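Local coordinates for protein tyrosine--tRNA ligase (Aeropyrum pernix, PDB 2CYA) that probably catalyses the attachment of tyrosine to its tRNA in two steps, first activating the amino acid with ATP and then transferring it to the acceptor end, at residues 67-72 and 180-185; 74-79 and 166-171; 118-123 and 174-179. All coordinates share one frame; numbering follows the deposited sequence.

Contact 1 of 3, residues 67-72 and 180-185. With SO4 (sulfate ion), chain D.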
loop_
_atom_site.group_PDB
_atom_site.type_symbol
_atom_site.label_atom_id
_atom_site.label_comp_id
_atom_site.label_asym_id
_atom_site.label_seq_id
_atom_site.Cartn_x
_atom_site.Cartn_y
_atom_site.Cartn_z
ATOM N N VAL A 67 3.650 -29.574 10.645
ATOM C CA VAL A 67 3.141 -28.284 10.138
ATOM C C VAL A 67 3.203 -28.192 8.603
ATOM O O VAL A 67 4.227 -28.512 8.019
ATOM C CB VAL A 67 3.957 -27.105 10.721
ATOM C CG1 VAL A 67 3.442 -25.777 10.146
ATOM C CG2 VAL A 67 3.864 -27.104 12.268
ATOM N N ASP A 68 2.117 -27.782 7.944
ATOM C CA ASP A 68 2.142 -27.623 6.481
ATOM C C ASP A 68 2.863 -26.290 6.276
ATOM O O ASP A 68 2.333 -25.212 6.584
ATOM C CB ASP A 68 0.726 -27.576 5.891
ATOM C CG ASP A 68 0.099 -28.974 5.742
ATOM O OD1 ASP A 68 0.745 -29.882 5.146
ATOM O OD2 ASP A 68 -1.046 -29.167 6.205
ATOM N N PHE A 69 4.072 -26.381 5.739
ATOM C CA PHE A 69 4.948 -25.232 5.606
ATOM C C PHE A 69 5.182 -24.635 4.235
ATOM O O PHE A 69 5.271 -25.342 3.228
ATOM C CB PHE A 69 6.315 -25.605 6.207
ATOM C CG PHE A 69 7.029 -24.465 6.854
ATOM C CD1 PHE A 69 6.673 -24.042 8.127
ATOM C CD2 PHE A 69 8.013 -23.757 6.157
ATOM C CE1 PHE A 69 7.282 -22.910 8.699
ATOM C CE2 PHE A 69 8.623 -22.631 6.720
ATOM C CZ PHE A 69 8.253 -22.207 7.987
ATOM N N SER A 70 5.331 -23.311 4.240
ATOM C CA SER A 70 5.614 -22.530 3.043
ATOM C C SER A 70 6.772 -21.587 3.334
ATOM O O SER A 70 6.983 -21.136 4.478
ATOM C CB SER A 70 4.412 -21.668 2.630
ATOM O OG SER A 70 3.266 -22.439 2.364
ATOM N N VAL A 71 7.539 -21.301 2.299
ATOM C CA VAL A 71 8.626 -20.352 2.442
ATOM C C VAL A 71 8.224 -19.236 1.473
ATOM O O VAL A 71 7.974 -19.486 0.290
ATOM C CB VAL A 71 10.013 -20.933 2.026
ATOM C CG1 VAL A 71 11.044 -19.797 1.969
ATOM C CG2 VAL A 71 10.499 -21.996 3.059
ATOM N N LEU A 72 8.107 -18.016 1.976
ATOM C CA LEU A 72 7.750 -16.908 1.088
ATOM C C LEU A 72 9.014 -16.182 0.651
ATOM O O LEU A 72 9.708 -15.591 1.473
ATOM C CB LEU A 72 6.817 -15.897 1.780
ATOM C CG LEU A 72 6.525 -14.680 0.877
ATOM C CD1 LEU A 72 5.620 -15.144 -0.274
ATOM C CD2 LEU A 72 5.848 -13.513 1.672
ATOM N N ILE A 180 0.891 -20.181 12.221
ATOM C CA ILE A 180 2.233 -19.888 12.734
ATOM C C ILE A 180 3.132 -19.074 11.804
ATOM O O ILE A 180 3.220 -19.334 10.612
ATOM C CB ILE A 180 3.023 -21.187 13.024
ATOM C CG1 ILE A 180 2.321 -22.046 14.075
ATOM C CG2 ILE A 180 4.419 -20.831 13.502
ATOM C CD1 ILE A 180 2.934 -23.438 14.178
ATOM N N ALA A 181 3.850 -18.130 12.389
ATOM C CA ALA A 181 4.784 -17.293 11.661
ATOM C C ALA A 181 6.180 -17.519 12.257
ATOM O O ALA A 181 6.441 -17.146 13.398
ATOM C CB ALA A 181 4.389 -15.820 11.805
ATOM N N LEU A 182 7.065 -18.154 11.499
ATOM C CA LEU A 182 8.427 -18.375 11.959
ATOM C C LEU A 182 9.287 -17.246 11.402
ATOM O O LEU A 182 9.050 -16.767 10.296
ATOM C CB LEU A 182 8.953 -19.710 11.428
ATOM C CG LEU A 182 10.448 -19.992 11.608
ATOM C CD1 LEU A 182 10.711 -20.291 13.079
ATOM C CD2 LEU A 182 10.880 -21.188 10.740
ATOM N N GLY A 183 10.281 -16.818 12.166
ATOM C CA GLY A 183 11.161 -15.777 11.691
ATOM C C GLY A 183 12.218 -15.441 12.719
ATOM O O GLY A 183 12.140 -15.872 13.875
ATOM N N GLY A 184 13.221 -14.674 12.303
ATOM C CA GLY A 184 14.257 -14.268 13.224
ATOM C C GLY A 184 13.661 -13.247 14.170
ATOM O O GLY A 184 12.553 -12.745 13.946
ATOM N N MET A 185 14.386 -12.921 15.229
ATOM C CA MET A 185 13.906 -11.935 16.191
ATOM C C MET A 185 13.733 -10.576 15.557
ATOM O O MET A 185 13.080 -9.711 16.128
ATOM C CB MET A 185 14.867 -11.823 17.371
ATOM C CG MET A 185 14.664 -12.895 18.411
ATOM S SD MET A 185 13.041 -12.756 19.212
ATOM C CE MET A 185 13.390 -11.573 20.517
HETATM S S SO4 D . 15.078 -13.686 8.894
HETATM O O1 SO4 D . 13.654 -14.107 8.537
HETATM O O2 SO4 D . 15.120 -13.453 10.400
HETATM O O3 SO4 D . 15.918 -14.787 8.620
HETATM O O4 SO4 D . 15.243 -12.396 8.315
#

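Contact 2 of 3, residues 74-79 and 166-171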
loop_
_atom_site.group_PDB
_atom_site.type_symbol
_atom_site.label_atom_id
_atom_site.label_comp_id
_atom_site.label_asym_id
_atom_site.label_seq_id
_atom_site.Cartn_x
_atom_site.Cartn_y
_atom_site.Cartn_z
ATOM N N ALA A 74 10.217 -13.300 -0.225
ATOM C CA ALA A 74 9.715 -11.926 -0.130
ATOM C C ALA A 74 10.454 -10.957 -1.035
ATOM O O ALA A 74 11.106 -10.020 -0.560
ATOM C CB ALA A 74 9.798 -11.459 1.309
ATOM N N THR A 75 10.330 -11.183 -2.339
ATOM C CA THR A 75 11.029 -10.375 -3.321
ATOM C C THR A 75 10.622 -8.912 -3.341
ATOM O O THR A 75 11.482 -8.043 -3.479
ATOM C CB THR A 75 10.864 -10.959 -4.738
ATOM O OG1 THR A 75 9.484 -10.923 -5.115
ATOM C CG2 THR A 75 11.375 -12.419 -4.780
ATOM N N TRP A 76 9.328 -8.633 -3.191
ATOM C CA TRP A 76 8.872 -7.248 -3.193
ATOM C C TRP A 76 9.384 -6.519 -1.948
ATOM O O TRP A 76 9.712 -5.334 -1.991
ATOM C CB TRP A 76 7.335 -7.193 -3.294
ATOM C CG TRP A 76 6.857 -7.436 -4.702
ATOM C CD1 TRP A 76 7.334 -8.366 -5.583
ATOM C CD2 TRP A 76 5.815 -6.730 -5.392
ATOM N NE1 TRP A 76 6.654 -8.285 -6.779
ATOM C CE2 TRP A 76 5.720 -7.285 -6.688
ATOM C CE3 TRP A 76 4.955 -5.680 -5.042
ATOM C CZ2 TRP A 76 4.802 -6.823 -7.635
ATOM C CZ3 TRP A 76 4.035 -5.220 -5.987
ATOM C CH2 TRP A 76 3.968 -5.793 -7.263
ATOM N N HIS A 77 9.481 -7.239 -0.842
ATOM C CA HIS A 77 9.976 -6.645 0.386
ATOM C C HIS A 77 11.448 -6.278 0.196
ATOM O O HIS A 77 11.884 -5.224 0.640
ATOM C CB HIS A 77 9.840 -7.637 1.546
ATOM C CG HIS A 77 8.434 -8.081 1.793
ATOM N ND1 HIS A 77 7.667 -7.580 2.822
ATOM C CD2 HIS A 77 7.653 -8.976 1.138
ATOM C CE1 HIS A 77 6.475 -8.148 2.796
ATOM N NE2 HIS A 77 6.439 -9.000 1.786
ATOM N N ALA A 78 12.209 -7.159 -0.457
ATOM C CA ALA A 78 13.640 -6.919 -0.689
ATOM C C ALA A 78 13.773 -5.686 -1.578
ATOM O O ALA A 78 14.665 -4.842 -1.388
ATOM C CB ALA A 78 14.281 -8.132 -1.375
ATOM N N TYR A 79 12.885 -5.590 -2.555
ATOM C CA TYR A 79 12.914 -4.433 -3.442
ATOM C C TYR A 79 12.675 -3.181 -2.603
ATOM O O TYR A 79 13.388 -2.199 -2.726
ATOM C CB TYR A 79 11.833 -4.535 -4.507
ATOM C CG TYR A 79 11.799 -3.339 -5.442
ATOM C CD1 TYR A 79 12.732 -3.197 -6.468
ATOM C CD2 TYR A 79 10.821 -2.361 -5.307
ATOM C CE1 TYR A 79 12.682 -2.109 -7.339
ATOM C CE2 TYR A 79 10.763 -1.271 -6.175
ATOM C CZ TYR A 79 11.690 -1.152 -7.187
ATOM O OH TYR A 79 11.599 -0.091 -8.067
ATOM N N PRO A 166 5.632 -3.460 6.573
ATOM C CA PRO A 166 4.956 -4.181 7.671
ATOM C C PRO A 166 3.518 -4.566 7.320
ATOM O O PRO A 166 3.032 -5.647 7.684
ATOM C CB PRO A 166 4.979 -3.173 8.819
ATOM C CG PRO A 166 6.112 -2.260 8.483
ATOM C CD PRO A 166 6.065 -2.118 7.005
ATOM N N LEU A 167 2.825 -3.656 6.649
ATOM C CA LEU A 167 1.444 -3.883 6.245
ATOM C C LEU A 167 1.423 -5.123 5.345
ATOM O O LEU A 167 0.575 -5.998 5.492
ATOM C CB LEU A 167 0.913 -2.654 5.489
ATOM C CG LEU A 167 0.041 -1.595 6.195
ATOM C CD1 LEU A 167 0.267 -1.591 7.683
ATOM C CD2 LEU A 167 0.311 -0.200 5.570
ATOM N N MET A 168 2.379 -5.195 4.431
ATOM C CA MET A 168 2.484 -6.336 3.524
ATOM C C MET A 168 2.913 -7.598 4.271
ATOM O O MET A 168 2.452 -8.692 3.955
ATOM C CB MET A 168 3.494 -6.042 2.407
ATOM C CG MET A 168 2.934 -5.106 1.319
ATOM S SD MET A 168 4.191 -4.682 0.113
ATOM C CE MET A 168 4.475 -6.344 -0.647
ATOM N N GLN A 169 3.805 -7.438 5.249
ATOM C CA GLN A 169 4.286 -8.577 6.023
ATOM C C GLN A 169 3.104 -9.230 6.731
ATOM O O GLN A 169 2.884 -10.438 6.602
ATOM C CB GLN A 169 5.357 -8.128 7.026
ATOM C CG GLN A 169 6.032 -9.300 7.747
ATOM C CD GLN A 169 7.454 -8.977 8.203
ATOM O OE1 GLN A 169 7.874 -7.812 8.211
ATOM N NE2 GLN A 169 8.202 -10.015 8.582
ATOM N N VAL A 170 2.319 -8.428 7.443
ATOM C CA VAL A 170 1.140 -8.934 8.144
ATOM C C VAL A 170 0.140 -9.538 7.138
ATOM O O VAL A 170 -0.459 -10.590 7.389
ATOM C CB VAL A 170 0.442 -7.795 8.929
ATOM C CG1 VAL A 170 -0.864 -8.283 9.518
ATOM C CG2 VAL A 170 1.363 -7.281 10.031
ATOM N N SER A 171 -0.037 -8.884 5.993
ATOM C CA SER A 171 -0.981 -9.391 5.016
ATOM C C SER A 171 -0.542 -10.715 4.413
ATOM O O SER A 171 -1.384 -11.514 4.023
ATOM C CB SER A 171 -1.215 -8.357 3.907
ATOM O OG SER A 171 -1.779 -7.179 4.454
#

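Contact 3 of 3, residues 118-123 and 174-179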
loop_
_atom_site.group_PDB
_atom_site.type_symbol
_atom_site.label_atom_id
_atom_site.label_comp_id
_atom_site.label_asym_id
_atom_site.label_seq_id
_atom_site.Cartn_x
_atom_site.Cartn_y
_atom_site.Cartn_z
ATOM N N GLU A 118 5.496 -12.441 -5.837
ATOM C CA GLU A 118 4.794 -12.040 -7.051
ATOM C C GLU A 118 3.429 -12.703 -7.186
ATOM O O GLU A 118 2.501 -12.106 -7.737
ATOM C CB GLU A 118 5.623 -12.380 -8.291
ATOM C CG GLU A 118 5.141 -11.681 -9.540
ATOM C CD GLU A 118 6.163 -10.705 -10.085
ATOM O OE1 GLU A 118 6.767 -9.929 -9.297
ATOM O OE2 GLU A 118 6.360 -10.711 -11.317
ATOM N N GLU A 119 3.303 -13.932 -6.700
ATOM C CA GLU A 119 2.037 -14.641 -6.778
ATOM C C GLU A 119 1.016 -13.953 -5.886
ATOM O O GLU A 119 -0.161 -13.908 -6.210
ATOM C CB GLU A 119 2.188 -16.108 -6.352
ATOM C CG GLU A 119 3.302 -16.850 -7.076
ATOM C CD GLU A 119 3.445 -18.303 -6.617
ATOM O OE1 GLU A 119 4.574 -18.846 -6.732
ATOM O OE2 GLU A 119 2.433 -18.892 -6.153
ATOM N N LEU A 120 1.458 -13.420 -4.755
ATOM C CA LEU A 120 0.527 -12.727 -3.880
ATOM C C LEU A 120 0.199 -11.354 -4.481
ATOM O O LEU A 120 -0.953 -10.924 -4.475
ATOM C CB LEU A 120 1.140 -12.558 -2.483
ATOM C CG LEU A 120 0.914 -13.692 -1.463
ATOM C CD1 LEU A 120 1.324 -15.038 -2.045
ATOM C CD2 LEU A 120 1.706 -13.393 -0.213
ATOM N N ALA A 121 1.220 -10.691 -5.013
ATOM C CA ALA A 121 1.080 -9.368 -5.600
ATOM C C ALA A 121 0.080 -9.307 -6.750
ATOM O O ALA A 121 -0.489 -8.245 -7.012
ATOM C CB ALA A 121 2.458 -8.852 -6.078
ATOM N N SER A 122 -0.130 -10.447 -7.408
ATOM C CA SER A 122 -1.025 -10.576 -8.555
ATOM C C SER A 122 -2.464 -10.788 -8.167
ATOM O O SER A 122 -3.322 -10.901 -9.032
ATOM C CB SER A 122 -0.634 -11.779 -9.425
ATOM O OG SER A 122 0.697 -11.688 -9.883
ATOM N N ASP A 123 -2.735 -10.890 -6.879
ATOM C CA ASP A 123 -4.100 -11.138 -6.459
ATOM C C ASP A 123 -4.662 -9.901 -5.800
ATOM O O ASP A 123 -4.115 -9.413 -4.811
ATOM C CB ASP A 123 -4.149 -12.322 -5.489
ATOM C CG ASP A 123 -5.567 -12.774 -5.190
ATOM O OD1 ASP A 123 -6.529 -12.046 -5.532
ATOM O OD2 ASP A 123 -5.729 -13.865 -4.609
ATOM N N PHE A 174 -1.745 -13.311 6.885
ATOM C CA PHE A 174 -3.189 -13.551 6.816
ATOM C C PHE A 174 -3.594 -14.168 5.473
ATOM O O PHE A 174 -4.386 -15.118 5.426
ATOM C CB PHE A 174 -3.996 -12.257 7.036
ATOM C CG PHE A 174 -3.781 -11.597 8.391
ATOM C CD1 PHE A 174 -3.502 -12.355 9.530
ATOM C CD2 PHE A 174 -3.937 -10.212 8.530
ATOM C CE1 PHE A 174 -3.385 -11.752 10.780
ATOM C CE2 PHE A 174 -3.823 -9.588 9.780
ATOM C CZ PHE A 174 -3.547 -10.351 10.909
ATOM N N TYR A 175 -3.052 -13.636 4.381
ATOM C CA TYR A 175 -3.392 -14.152 3.060
ATOM C C TYR A 175 -3.106 -15.653 2.956
ATOM O O TYR A 175 -3.894 -16.395 2.371
ATOM C CB TYR A 175 -2.605 -13.415 1.979
ATOM C CG TYR A 175 -2.951 -13.849 0.572
ATOM C CD1 TYR A 175 -4.043 -13.294 -0.107
ATOM C CD2 TYR A 175 -2.173 -14.800 -0.095
ATOM C CE1 TYR A 175 -4.345 -13.677 -1.428
ATOM C CE2 TYR A 175 -2.466 -15.188 -1.404
ATOM C CZ TYR A 175 -3.552 -14.623 -2.064
ATOM O OH TYR A 175 -3.841 -15.019 -3.354
ATOM N N MET A 176 -1.982 -16.100 3.514
ATOM C CA MET A 176 -1.628 -17.526 3.475
ATOM C C MET A 176 -2.336 -18.349 4.542
ATOM O O MET A 176 -2.042 -19.535 4.731
ATOM C CB MET A 176 -0.119 -17.699 3.571
ATOM C CG MET A 176 0.598 -17.170 2.333
ATOM S SD MET A 176 2.365 -17.458 2.338
ATOM C CE MET A 176 2.877 -15.982 2.999
ATOM N N ASP A 177 -3.268 -17.711 5.245
ATOM C CA ASP A 177 -4.081 -18.397 6.239
ATOM C C ASP A 177 -3.235 -19.178 7.233
ATOM O O ASP A 177 -3.481 -20.355 7.477
ATOM C CB ASP A 177 -5.033 -19.348 5.504
ATOM C CG ASP A 177 -6.177 -19.827 6.386
ATOM O OD1 ASP A 177 -6.750 -18.983 7.109
ATOM O OD2 ASP A 177 -6.501 -21.032 6.338
ATOM N N LEU A 178 -2.250 -18.511 7.812
ATOM C CA LEU A 178 -1.328 -19.160 8.730
ATOM C C LEU A 178 -1.695 -19.198 10.211
ATOM O O LEU A 178 -2.277 -18.244 10.760
ATOM C CB LEU A 178 0.040 -18.501 8.606
ATOM C CG LEU A 178 0.644 -18.435 7.211
ATOM C CD1 LEU A 178 1.957 -17.645 7.332
ATOM C CD2 LEU A 178 0.876 -19.858 6.624
ATOM N N ASP A 179 -1.322 -20.306 10.852
ATOM C CA ASP A 179 -1.520 -20.471 12.296
ATOM C C ASP A 179 -0.203 -20.092 12.978
ATOM O O ASP A 179 -0.186 -19.731 14.159
ATOM C CB ASP A 179 -1.841 -21.931 12.623
ATOM C CG ASP A 179 -3.098 -22.387 11.969
ATOM O OD1 ASP A 179 -4.172 -21.936 12.396
ATOM O OD2 ASP A 179 -3.012 -23.171 11.016
#

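Contact 1 of 3, residues 67-72 and 180-185
In the parallel part of the mixed sheet of the class I synthetase Rossmann fold, Val67 and Phe69 of one segment meet Ile180 and Leu182 of another without the two strands being neighbours. Strand 37-42 runs between them, so the contact is made by side chains reaching across one face of that middle strand, and no hydrogen bond links the two segments. The backbones come nearest at Val67 and Ile180, whose CA atoms are 8.8 Å apart.

Two apolar pairs fill the distance. At the entry end, methyl CG2 of Val67 meets the terminal CD1 of Ile180 at 4.2 Å. Two residues further along each segment, the far end of the Phe69 ring does the work: its CZ lies 3.9 Å from Leu182 CD2. The two side chains cross at about a right angle, and the methyl approaches the ring obliquely. Leu182 gets its branch there by turning CG opposite the backbone N (chi1 170°), with CB already directed at the other strand.

Helix 51-64 covers this face, with Val59, Leu62 and Val63 against Phe69 and Lys58 against Leu182. Beyond Leu182 the strand runs out through Gly183 and Gly184 at the C-terminal ends of the parallel strands, the side on which class I synthetases bind their substrates. A sulfate, probably from the crystallisation liquor, takes a weak hydrogen bond there from Gly184 N to O2 (3.0 Å, 123° at the hydrogen).

All four touching residues are buried; both pairs are apolar, and together the segments bury 139 Å². With no polar atom in either pair, the contact probably holds by burial of apolar surface, while strand pairing through 37-42 supplies the directional bonds.

Contact 2 of 3, residues 74-79 and 166-171
His77 and Met168 mark the closest backbone approach, CA to CA 8.1 Å, of two helical segments that run almost antiparallel, at 169°, with their axes 10.8 Å apart. Met168 lies along the His77 side chain in the opposite direction and uses both ends of its own. Its CB touches His77 CE1 at 3.7 Å, while the methyl CE comes over one face of the imidazole, offset toward the rim and 4.1 Å from His77 NE2. A bend at the last torsion (chi3 66°) turns that methyl so that it also meets Trp76 CB, at 4.0 Å. The sulfur stands above the same ring, but at 5.2 Å from SD to the His77 centroid it is a distant Met-aromatic partner.

The edge of the imidazole points at the backbone of Gln169, nearly in plane, with His77 CE1 3.7 Å from Gln169 N. Helix 161-175 is the tyrosine-recognition helix of this synthetase family: Tyr165, Gln169 and Asp172 on it are all predicted to bind the amino acid. His77 packs edge-to-face with Tyr165 and makes a weak hydrogen bond through NE2 to Asp172, consistent with a second-shell position in that pocket. The amide of Gln169 is held through NE2 by Gln187, another predicted tyrosine ligand, and the indole NH of Trp76 by Glu118. Ile131 of the second subunit packs against both Trp76 and Met168.

Contact 3 of 3, residues 118-123 and 174-179
The Tyr175 ring carries Asp123 at its edge, where OD2 lies in the ring plane, while Leu120 comes up obliquely beside the same ring. The carboxylate of Asp123 stands nearly perpendicular to the ring, the two planes 87° apart. The phenol OH donates a short hydrogen bond to Asp123, 2.5 Å from OH to OD2, received on the anti lone pair of that oxygen, the one turned away from OD1. Because OD1 itself caps the backbone N of Asp125, the carboxylate is used at both oxygens: one starts helix 124-135 as its N-cap, the other grips the tyrosine. That double use should fix its rotation and is likely to help hold its negative charge.

Leu120 and Tyr175 pass alongside each other in opposite directions. The branch point CG of Leu120 sits 3.6 Å from Tyr175 CD2, and methyl CD1 is 3.8 Å from Tyr175 CE2. The other methyl, CD2, meets Met176 CE at 4.3 Å. With CG of Tyr175 opposite its backbone N (chi1 -177°), the ring extends past Leu120 to Asp123. A phenylalanine in its place would probably leave Asp123 OD2 without its phenol donor and the carboxylate freer to turn.

Just beyond the tyrosine, helix 161-175 stops in a Schellman motif, with Asp177 at positive phi as the C' residue and its N bonded to Phe174 O at 2.8 Å. The contact thus ties the end of one helix to the turn between two others, 117-121 and 124-135. From helix 124-135, Leu129 lies against Tyr175 and Tyr126 against Leu120, while Met176 reaches Tyr39 on strand 37-42, a predicted tyrosine-binding residue.

From the N terminus, the chain enters strand 68-73 with the first half of contact 1, then turns directly into helix 75-80 for contact 2 and later reaches 118-123 for contact 3. Helix 161-175 returns to close contact 2 at 166-171 and contact 3 at its end, and strand 180-184 closes contact 1. Contacts 2 and 3 cross, and both nest inside the long loop of contact 1. Contact 1 ties two strands of the sheet; contacts 2 and 3 tie helices that also touch the second subunit. Leu72 CD2 packs on Met176 CE at 4.1 Å, joining contacts 1 and 3; Trp76 CZ2 on Ala121 CB joins contacts 2 and 3.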